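Local atomic coordinates of hypothetical multiheme protein (Ignicoccus hospitalis KIN4/I, PDB entry 4QO5), a protein that binds eight c-type hemes as a membrane-associated cytochrome and probably passes electrons along them. Residues Phe317-Ala322 and Pro364-Leu369; Tyr321-Pro326 and Pro388-Glu393; Ser335-Pro340 and Lys377-Thr382. All coordinates share one frame; numbering follows the deposited sequence.

Contact 1: Phe317-Ala322 and Pro364-Leu369. With HEC (heme c), chain E.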
loop_
_atom_site.group_PDB
_atom_site.type_symbol
_atom_site.label_atom_id
_atom_site.label_comp_id
_atom_site.label_asym_id
_atom_site.label_seq_id
_atom_site.Cartn_x
_atom_site.Cartn_y
_atom_site.Cartn_z
ATOM N N PHE A 317 14.570 14.159 -7.028
ATOM C CA PHE A 317 15.276 12.889 -7.114
ATOM C C PHE A 317 16.772 13.169 -7.036
ATOM O O PHE A 317 17.359 13.736 -7.968
ATOM C CB PHE A 317 14.926 12.222 -8.449
ATOM C CG PHE A 317 15.334 10.779 -8.564
ATOM C CD1 PHE A 317 16.474 10.428 -9.268
ATOM C CD2 PHE A 317 14.544 9.770 -8.029
ATOM C CE1 PHE A 317 16.849 9.111 -9.415
ATOM C CE2 PHE A 317 14.911 8.442 -8.173
ATOM C CZ PHE A 317 16.063 8.108 -8.873
ATOM N N GLY A 318 17.395 12.768 -5.937
ATOM C CA GLY A 318 18.778 13.141 -5.675
ATOM C C GLY A 318 19.783 12.422 -6.558
ATOM O O GLY A 318 19.764 11.185 -6.682
ATOM N N LEU A 319 20.671 13.189 -7.183
ATOM C CA LEU A 319 21.717 12.582 -8.000
ATOM C C LEU A 319 23.098 13.188 -7.744
ATOM O O LEU A 319 23.695 13.760 -8.660
ATOM C CB LEU A 319 21.349 12.712 -9.480
ATOM C CG LEU A 319 20.057 11.984 -9.872
ATOM C CD1 LEU A 319 19.562 12.426 -11.254
ATOM C CD2 LEU A 319 20.250 10.457 -9.809
ATOM N N ILE A 320 23.614 13.080 -6.517
ATOM C CA ILE A 320 22.953 12.397 -5.395
ATOM C C ILE A 320 22.174 13.400 -4.529
ATOM O O ILE A 320 21.399 13.005 -3.654
ATOM C CB ILE A 320 23.983 11.681 -4.512
ATOM C CG1 ILE A 320 24.930 12.715 -3.892
ATOM C CG2 ILE A 320 24.733 10.613 -5.326
ATOM C CD1 ILE A 320 25.942 12.143 -2.926
ATOM N N TYR A 321 22.374 14.691 -4.798
ATOM C CA TYR A 321 21.637 15.765 -4.120
ATOM C C TYR A 321 20.483 16.275 -4.983
ATOM O O TYR A 321 20.516 16.139 -6.203
ATOM C CB TYR A 321 22.582 16.926 -3.810
ATOM C CG TYR A 321 23.811 16.494 -3.041
ATOM C CD1 TYR A 321 23.726 16.179 -1.685
ATOM C CD2 TYR A 321 25.038 16.364 -3.668
ATOM C CE1 TYR A 321 24.842 15.773 -0.982
ATOM C CE2 TYR A 321 26.158 15.954 -2.972
ATOM C CZ TYR A 321 26.050 15.655 -1.624
ATOM O OH TYR A 321 27.163 15.243 -0.917
ATOM N N ALA A 322 19.479 16.875 -4.348
ATOM C CA ALA A 322 18.427 17.577 -5.071
ATOM C C ALA A 322 19.073 18.820 -5.692
ATOM O O ALA A 322 19.950 19.447 -5.085
ATOM C CB ALA A 322 17.288 17.972 -4.134
ATOM N N PRO A 364 29.318 12.182 -14.955
ATOM C CA PRO A 364 28.067 12.460 -15.669
ATOM C C PRO A 364 26.899 12.585 -14.690
ATOM O O PRO A 364 26.035 11.710 -14.617
ATOM C CB PRO A 364 27.902 11.234 -16.571
ATOM C CG PRO A 364 28.564 10.139 -15.829
ATOM C CD PRO A 364 29.712 10.766 -15.058
ATOM N N MET A 365 26.898 13.673 -13.931
ATOM C CA MET A 365 25.886 13.928 -12.914
ATOM C C MET A 365 25.539 15.408 -12.965
ATOM O O MET A 365 26.297 16.193 -13.545
ATOM C CB MET A 365 26.422 13.531 -11.543
ATOM C CG MET A 365 26.482 12.009 -11.357
ATOM S SD MET A 365 27.500 11.548 -9.956
ATOM C CE MET A 365 26.381 11.918 -8.610
ATOM N N PRO A 366 24.382 15.791 -12.403
ATOM C CA PRO A 366 23.955 17.193 -12.492
ATOM C C PRO A 366 24.625 18.095 -11.467
ATOM O O PRO A 366 24.652 19.323 -11.636
ATOM C CB PRO A 366 22.444 17.121 -12.232
ATOM C CG PRO A 366 22.238 15.839 -11.470
ATOM C CD PRO A 366 23.298 14.895 -11.939
ATOM N N ILE A 367 25.165 17.489 -10.416
ATOM C CA ILE A 367 25.694 18.255 -9.294
ATOM C C ILE A 367 26.920 17.532 -8.723
ATOM O O ILE A 367 27.033 16.305 -8.836
ATOM C CB ILE A 367 24.567 18.467 -8.231
ATOM C CG1 ILE A 367 24.978 19.470 -7.151
ATOM C CG2 ILE A 367 24.088 17.116 -7.646
ATOM C CD1 ILE A 367 23.817 19.902 -6.246
ATOM N N SER A 368 27.844 18.286 -8.135
ATOM C CA SER A 368 29.067 17.717 -7.567
ATOM C C SER A 368 28.780 16.828 -6.349
ATOM O O SER A 368 27.672 16.836 -5.810
ATOM C CB SER A 368 30.033 18.830 -7.175
ATOM O OG SER A 368 29.407 19.775 -6.319
ATOM N N LEU A 369 29.787 16.074 -5.916
ATOM C CA LEU A 369 29.621 15.135 -4.804
ATOM C C LEU A 369 29.661 15.831 -3.453
ATOM O O LEU A 369 29.207 15.286 -2.443
ATOM C CB LEU A 369 30.704 14.058 -4.850
ATOM C CG LEU A 369 30.718 13.192 -6.106
ATOM C CD1 LEU A 369 31.862 12.190 -6.047
ATOM C CD2 LEU A 369 29.380 12.479 -6.303
HETATM FE FE HEC E . 14.450 4.574 -12.016
HETATM C CHA HEC E . 14.674 8.031 -12.364
HETATM C CHB HEC E . 17.857 4.460 -11.715
HETATM C CHC HEC E . 14.302 1.181 -11.460
HETATM C CHD HEC E . 11.072 4.780 -11.756
HETATM N NA HEC E . 15.947 5.994 -11.987
HETATM C C1A HEC E . 15.853 7.338 -12.264
HETATM C C2A HEC E . 17.193 7.867 -12.424
HETATM C C3A HEC E . 18.045 6.862 -12.231
HETATM C C4A HEC E . 17.285 5.678 -11.949
HETATM C CMA HEC E . 19.587 6.871 -12.264
HETATM C CAA HEC E . 17.567 9.325 -12.778
HETATM C CBA HEC E . 17.889 9.290 -14.277
HETATM C CGA HEC E . 18.177 10.659 -14.852
HETATM O O1A HEC E . 19.342 10.916 -15.251
HETATM O O2A HEC E . 17.240 11.489 -14.910
HETATM N NB HEC E . 15.801 3.147 -11.692
HETATM C C1B HEC E . 17.162 3.290 -11.563
HETATM C C2B HEC E . 17.768 2.002 -11.352
HETATM C C3B HEC E . 16.769 1.121 -11.207
HETATM C C4B HEC E . 15.529 1.804 -11.486
HETATM C CMB HEC E . 19.282 1.810 -11.089
HETATM C CAB HEC E . 16.747 -0.386 -10.861
HETATM C CBB HEC E . 17.943 -1.028 -10.127
HETATM N NC HEC E . 13.030 3.228 -11.621
HETATM C C1C HEC E . 13.115 1.857 -11.529
HETATM C C2C HEC E . 11.789 1.293 -11.684
HETATM C C3C HEC E . 10.967 2.348 -11.589
HETATM C C4C HEC E . 11.701 3.556 -11.668
HETATM C CMC HEC E . 11.506 -0.213 -11.440
HETATM C CAC HEC E . 9.464 2.561 -11.542
HETATM C CBC HEC E . 8.838 1.689 -10.412
HETATM N ND HEC E . 13.088 6.150 -12.064
HETATM C C1D HEC E . 11.723 5.987 -11.908
HETATM C C2D HEC E . 11.094 7.280 -11.894
HETATM C C3D HEC E . 12.214 8.297 -12.065
HETATM C C4D HEC E . 13.416 7.509 -12.165
HETATM C CMD HEC E . 9.599 7.570 -11.736
HETATM C CAD HEC E . 12.099 9.840 -12.085
HETATM C CBD HEC E . 11.899 10.284 -10.639
HETATM C CGD HEC E . 11.996 11.779 -10.506
HETATM O O1D HEC E . 11.525 12.303 -9.466
HETATM O O2D HEC E . 12.529 12.447 -11.419
HETATM O O HOH W 1 26.262 14.444 -6.749
HETATM O O HOH W 2 14.301 4.869 -9.521
#
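The loop between the paired antiparallel strands 314-315 and 323-324 leaves a heme c pocket and packs, through Leu319, Ile320 and Tyr321, against Met365-Leu369. At the heme end, Phe317 lays a ring face over the rim of the porphyrin, its CE1 coming to 3.3 Å from HEC C2A. The ring lies on the same heme face as water 2, which sits 2.5 Å from the heme iron. A cis peptide joins Leu319 to Ile320. Three carbons crowd on Leu319 O: Met365 CE at 3.3 Å, reached because the chain bends at its sulfur (chi3 77°), Pro366 CD, and CG2 of Ile367. Leu319 CB also rests on Pro366 CG. Next to it, the backbone N of Ile320 gives its hydrogen to water 1 (3.0 Å), which lies 2.9 Å from Ile367 O and can donate to it, a bridge between the two loops. Tyr321 carries the far end of the contact. Its CB meets Ile367 CD1, the two side chains crossing at about a right angle, while Ser368 O lies in the ring plane at the edge, 3.3 Å from Tyr321 CE2. The phenol then donates a short hydrogen bond, Tyr321 OH to Leu369 O at 2.6 Å, with the phenol oxygen lying 37° out of the plane of the Leu369 carbonyl. Helices 413-447 and 464-485 pack on the same loop, touching Tyr321 and Phe317 respectively. The phenol bond and the water bridge tie the buried loop to 364-369, and Phe317 at its other end lies over the heme; a water on the iron is consistent with an exchangeable ligand position there.

Contact 2: Tyr321-Pro326 and Pro388-Glu393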
loop_
_atom_site.group_PDB
_atom_site.type_symbol
_atom_site.label_atom_id
_atom_site.label_comp_id
_atom_site.label_asym_id
_atom_site.label_seq_id
_atom_site.Cartn_x
_atom_site.Cartn_y
_atom_site.Cartn_z
ATOM N N TYR A 321 22.374 14.691 -4.798
ATOM C CA TYR A 321 21.637 15.765 -4.120
ATOM C C TYR A 321 20.483 16.275 -4.983
ATOM O O TYR A 321 20.516 16.139 -6.203
ATOM C CB TYR A 321 22.582 16.926 -3.810
ATOM C CG TYR A 321 23.811 16.494 -3.041
ATOM C CD1 TYR A 321 23.726 16.179 -1.685
ATOM C CD2 TYR A 321 25.038 16.364 -3.668
ATOM C CE1 TYR A 321 24.842 15.773 -0.982
ATOM C CE2 TYR A 321 26.158 15.954 -2.972
ATOM C CZ TYR A 321 26.050 15.655 -1.624
ATOM O OH TYR A 321 27.163 15.243 -0.917
ATOM N N ALA A 322 19.479 16.875 -4.348
ATOM C CA ALA A 322 18.427 17.577 -5.071
ATOM C C ALA A 322 19.073 18.820 -5.692
ATOM O O ALA A 322 19.950 19.447 -5.085
ATOM C CB ALA A 322 17.288 17.972 -4.134
ATOM N N HIS A 323 18.641 19.167 -6.897
ATOM C CA HIS A 323 19.350 20.171 -7.696
ATOM C C HIS A 323 18.392 20.889 -8.640
ATOM O O HIS A 323 17.340 20.376 -8.953
ATOM C CB HIS A 323 20.438 19.481 -8.505
ATOM C CG HIS A 323 19.944 18.315 -9.300
ATOM N ND1 HIS A 323 19.730 17.075 -8.738
ATOM C CD2 HIS A 323 19.613 18.197 -10.609
ATOM C CE1 HIS A 323 19.295 16.241 -9.668
ATOM N NE2 HIS A 323 19.213 16.896 -10.812
ATOM N N PRO A 324 18.776 22.090 -9.123
ATOM C CA PRO A 324 17.857 22.750 -10.059
ATOM C C PRO A 324 17.594 21.864 -11.276
ATOM O O PRO A 324 18.464 21.082 -11.671
ATOM C CB PRO A 324 18.623 24.025 -10.466
ATOM C CG PRO A 324 19.543 24.292 -9.311
ATOM C CD PRO A 324 19.933 22.928 -8.778
ATOM N N MET A 325 16.399 21.954 -11.846
ATOM C CA MET A 325 16.021 21.065 -12.946
ATOM C C MET A 325 16.966 21.209 -14.154
ATOM O O MET A 325 17.333 22.314 -14.527
ATOM C CB MET A 325 14.581 21.376 -13.364
ATOM C CG MET A 325 13.930 20.326 -14.223
ATOM S SD MET A 325 13.705 18.811 -13.260
ATOM C CE MET A 325 13.479 17.629 -14.591
ATOM N N PRO A 326 17.378 20.091 -14.766
ATOM C CA PRO A 326 18.143 20.232 -16.021
ATOM C C PRO A 326 17.370 20.961 -17.119
ATOM O O PRO A 326 16.141 20.814 -17.192
ATOM C CB PRO A 326 18.388 18.776 -16.438
ATOM C CG PRO A 326 18.375 18.011 -15.142
ATOM C CD PRO A 326 17.347 18.700 -14.277
ATOM N N PRO A 388 25.424 26.160 -19.344
ATOM C CA PRO A 388 24.891 25.592 -18.093
ATOM C C PRO A 388 23.873 24.486 -18.336
ATOM O O PRO A 388 22.960 24.644 -19.149
ATOM C CB PRO A 388 24.203 26.794 -17.431
ATOM C CG PRO A 388 24.897 27.981 -17.996
ATOM C CD PRO A 388 25.265 27.625 -19.403
ATOM N N GLY A 389 24.009 23.378 -17.620
ATOM C CA GLY A 389 23.123 22.252 -17.821
ATOM C C GLY A 389 21.797 22.349 -17.086
ATOM O O GLY A 389 20.823 21.668 -17.455
ATOM N N LEU A 390 21.752 23.191 -16.049
ATOM C CA LEU A 390 20.566 23.300 -15.198
ATOM C C LEU A 390 19.918 24.675 -15.367
ATOM O O LEU A 390 20.578 25.628 -15.785
ATOM C CB LEU A 390 20.932 23.077 -13.723
ATOM C CG LEU A 390 21.795 21.879 -13.331
ATOM C CD1 LEU A 390 21.929 21.833 -11.806
ATOM C CD2 LEU A 390 21.215 20.546 -13.848
ATOM N N ILE A 391 18.625 24.772 -15.054
ATOM C CA ILE A 391 17.906 26.017 -15.267
ATOM C C ILE A 391 18.367 27.146 -14.341
ATOM O O ILE A 391 18.883 26.904 -13.248
ATOM C CB ILE A 391 16.377 25.839 -15.210
ATOM C CG1 ILE A 391 15.922 25.364 -13.819
ATOM C CG2 ILE A 391 15.918 24.886 -16.311
ATOM C CD1 ILE A 391 14.406 25.339 -13.671
ATOM N N SER A 392 18.196 28.375 -14.817
ATOM C CA SER A 392 18.588 29.568 -14.084
ATOM C C SER A 392 17.655 29.820 -12.910
ATOM O O SER A 392 16.566 29.267 -12.851
ATOM C CB SER A 392 18.532 30.790 -15.001
ATOM O OG SER A 392 17.178 31.122 -15.283
ATOM N N GLU A 393 18.071 30.697 -12.005
ATOM C CA GLU A 393 17.234 31.057 -10.864
ATOM C C GLU A 393 15.951 31.730 -11.339
ATOM O O GLU A 393 14.891 31.553 -10.747
ATOM C CB GLU A 393 17.995 31.990 -9.916
ATOM C CG GLU A 393 19.210 31.349 -9.272
ATOM C CD GLU A 393 19.742 32.145 -8.092
ATOM O OE1 GLU A 393 20.347 31.528 -7.188
ATOM O OE2 GLU A 393 19.556 33.384 -8.065
#
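Leu390 sets both its methyls against the carbonyl oxygen of Pro324, each 3.5 Å from Pro324 O, CD1 going on to Pro324 CD and CD2 to Pro326 CG, 4.0 Å away. Both proline rings meet the leucine obliquely. Its chi1 of -48° keeps CG beside the backbone N, which turns the two methyls across the proline-rich chain. Ile391 grips the next carbonyl in another way. Its N-H donates to Met325 O at 2.8 Å, running nearly in line with the C=O bond, and its CG1 and CG2 each lie 3.4 Å from that same oxygen; CD1 extends to Met325 CB. The end of Met325 leads away from this contact, and the side chain lies about 4 Å from a bound heme c (nearest atoms). His323 is folded back on its own chain, chi1 52°, and its ND1 donates to Tyr321 O at 2.8 Å in the plane of the ring, leaving CD2 near Leu390 CD2. Pro326 CA and Gly389 O add a weak CA-H...O contact. Proline gives no N-H at 324 or 326, and the two chains join in an isolated beta bridge, Pro326 with Leu390, between the end of strand 323-324 and the lead into helix 393-407, which Ser392 N-caps.

Contact 3: Ser335-Pro340 and Lys377-Thr382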
loop_
_atom_site.group_PDB
_atom_site.type_symbol
_atom_site.label_atom_id
_atom_site.label_comp_id
_atom_site.label_asym_id
_atom_site.label_seq_id
_atom_site.Cartn_x
_atom_site.Cartn_y
_atom_site.Cartn_z
ATOM N N SER A 335 27.667 17.004 -17.458
ATOM C CA SER A 335 28.986 16.707 -16.905
ATOM C C SER A 335 29.350 17.740 -15.843
ATOM O O SER A 335 29.284 18.938 -16.098
ATOM C CB SER A 335 30.047 16.712 -18.008
ATOM O OG SER A 335 31.330 16.436 -17.471
ATOM N N VAL A 336 29.744 17.276 -14.661
ATOM C CA VAL A 336 30.059 18.174 -13.550
ATOM C C VAL A 336 31.437 17.851 -12.960
ATOM O O VAL A 336 31.864 16.700 -12.965
ATOM C CB VAL A 336 28.957 18.096 -12.448
ATOM C CG1 VAL A 336 28.965 16.728 -11.742
ATOM C CG2 VAL A 336 29.105 19.223 -11.439
ATOM N N GLU A 337 32.145 18.869 -12.477
ATOM C CA GLU A 337 33.322 18.635 -11.645
ATOM C C GLU A 337 32.884 17.965 -10.338
ATOM O O GLU A 337 32.000 18.462 -9.642
ATOM C CB GLU A 337 34.036 19.954 -11.345
ATOM C CG GLU A 337 35.447 20.031 -11.899
ATOM C CD GLU A 337 36.061 21.401 -11.709
ATOM O OE1 GLU A 337 35.293 22.380 -11.581
ATOM O OE2 GLU A 337 37.309 21.497 -11.685
ATOM N N ALA A 338 33.498 16.831 -10.014
ATOM C CA ALA A 338 33.010 15.988 -8.923
ATOM C C ALA A 338 33.355 16.507 -7.527
ATOM O O ALA A 338 32.533 16.449 -6.611
ATOM C CB ALA A 338 33.524 14.570 -9.096
ATOM N N MET A 339 34.574 17.007 -7.368
ATOM C CA MET A 339 35.098 17.344 -6.052
ATOM C C MET A 339 35.943 18.612 -6.092
ATOM O O MET A 339 37.018 18.623 -6.691
ATOM C CB MET A 339 35.955 16.188 -5.534
ATOM C CG MET A 339 36.675 16.465 -4.222
ATOM S SD MET A 339 35.560 16.546 -2.808
ATOM C CE MET A 339 34.747 14.952 -2.924
ATOM N N PRO A 340 35.458 19.690 -5.458
ATOM C CA PRO A 340 36.267 20.913 -5.380
ATOM C C PRO A 340 37.548 20.648 -4.590
ATOM O O PRO A 340 37.503 19.912 -3.608
ATOM C CB PRO A 340 35.358 21.886 -4.623
ATOM C CG PRO A 340 33.969 21.371 -4.860
ATOM C CD PRO A 340 34.107 19.876 -4.900
ATOM N N LYS A 377 28.955 26.392 -1.728
ATOM C CA LYS A 377 28.120 26.086 -2.889
ATOM C C LYS A 377 28.504 24.782 -3.583
ATOM O O LYS A 377 29.677 24.413 -3.630
ATOM C CB LYS A 377 28.195 27.220 -3.914
ATOM C CG LYS A 377 27.445 28.487 -3.528
ATOM C CD LYS A 377 27.500 29.491 -4.674
ATOM C CE LYS A 377 26.945 30.849 -4.277
ATOM N NZ LYS A 377 27.148 31.850 -5.367
ATOM N N PHE A 378 27.509 24.099 -4.135
ATOM C CA PHE A 378 27.787 22.976 -5.025
ATOM C C PHE A 378 28.196 23.496 -6.400
ATOM O O PHE A 378 27.952 24.652 -6.732
ATOM C CB PHE A 378 26.564 22.082 -5.178
ATOM C CG PHE A 378 26.226 21.300 -3.942
ATOM C CD1 PHE A 378 26.769 20.042 -3.735
ATOM C CD2 PHE A 378 25.361 21.822 -2.987
ATOM C CE1 PHE A 378 26.453 19.315 -2.592
ATOM C CE2 PHE A 378 25.045 21.099 -1.846
ATOM C CZ PHE A 378 25.592 19.843 -1.652
ATOM N N LEU A 379 28.824 22.635 -7.189
ATOM C CA LEU A 379 29.081 22.924 -8.598
ATOM C C LEU A 379 27.985 22.256 -9.428
ATOM O O LEU A 379 27.538 21.145 -9.101
ATOM C CB LEU A 379 30.458 22.408 -9.009
ATOM C CG LEU A 379 31.616 23.001 -8.195
ATOM C CD1 LEU A 379 32.913 22.258 -8.459
ATOM C CD2 LEU A 379 31.775 24.481 -8.496
ATOM N N TYR A 380 27.537 22.934 -10.484
ATOM C CA TYR A 380 26.461 22.406 -11.319
ATOM C C TYR A 380 27.030 21.980 -12.663
ATOM O O TYR A 380 28.032 22.523 -13.125
ATOM C CB TYR A 380 25.370 23.451 -11.553
ATOM C CG TYR A 380 24.616 23.909 -10.323
ATOM C CD1 TYR A 380 24.445 23.075 -9.229
ATOM C CD2 TYR A 380 24.058 25.183 -10.273
ATOM C CE1 TYR A 380 23.742 23.506 -8.098
ATOM C CE2 TYR A 380 23.358 25.622 -9.163
ATOM C CZ TYR A 380 23.203 24.782 -8.077
ATOM O OH TYR A 380 22.500 25.231 -6.976
ATOM N N ALA A 381 26.367 21.018 -13.292
ATOM C CA ALA A 381 26.838 20.428 -14.540
ATOM C C ALA A 381 26.763 21.400 -15.700
ATOM O O ALA A 381 25.983 22.352 -15.677
ATOM C CB ALA A 381 26.016 19.169 -14.866
ATOM N N THR A 382 27.570 21.138 -16.723
ATOM C CA THR A 382 27.438 21.813 -18.004
ATOM C C THR A 382 27.057 20.800 -19.086
ATOM O O THR A 382 27.120 19.588 -18.873
ATOM C CB THR A 382 28.744 22.510 -18.413
ATOM O OG1 THR A 382 29.826 21.575 -18.330
ATOM C CG2 THR A 382 29.035 23.682 -17.484
HETATM O O HOH W 3 31.411 20.991 -15.707
HETATM O O HOH W 4 31.089 21.681 -13.178
#
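Ser335 O is held from several directions: Thr382 N donates to it at 2.9 Å, water 3 donates at 3.0 Å, and Ala381 CA sends a weak C-H toward it. The amide comes in tilted 31° from the carbonyl plane. Water 3 also bonds Thr382 OG1, so it joins the serine carbonyl to the threonine side chain. In return Ser335 N donates to Thr382 O at 3.0 Å, this time in the carbonyl plane, and the two bonds make Ser335 and Thr382 an antiparallel hydrogen-bonded pair. Two residues on, water 4 bridges the chains, accepting from Glu337 N and donating to Tyr380 O. Val336 packs between these two bridges: with CG2 anti to its backbone N, that methyl reaches Leu379 O at 3.4 Å, while its CB lies 4.0 Å from Ala381 CB. Further along, Leu379 CD1 wedges between Glu337 CB and Pro340 CG, 3.9 Å from each, the leucine and proline side chains running past one another in opposite directions. Glu337 O is buried here and finds no hydrogen-bond partner in the model. Val336 pairs through its own backbone with Leu363 of strand 362-363, so 335-340 lies between that strand and 377-382; Pro340 stands at the N-cap position of helix 341-349, and the backbones of Leu379 and Ala381 bond Ser368 and Pro366.

From the N terminus, the chain leaves strand 314-315 through 317-322, whose return partner 364-369 comes 42 residues later to close contact 1. Contact 2 starts from the same stretch, sharing Tyr321 and Ala322, and closes a longer loop at 388-393. Contact 3, 335-340 with 377-382, is nested inside that loop but crosses contact 1, their segments alternating. Where they meet, Leu369 N lies 2.9 Å from Ala338 O, a probable hydrogen bond, and Gly389 N lies 3.0 Å from Ala381 O, linking contact 3 to contact 2. Together they tie the heme-side hairpin to strand pair 336-337/362-363 and the start of helix 393-407.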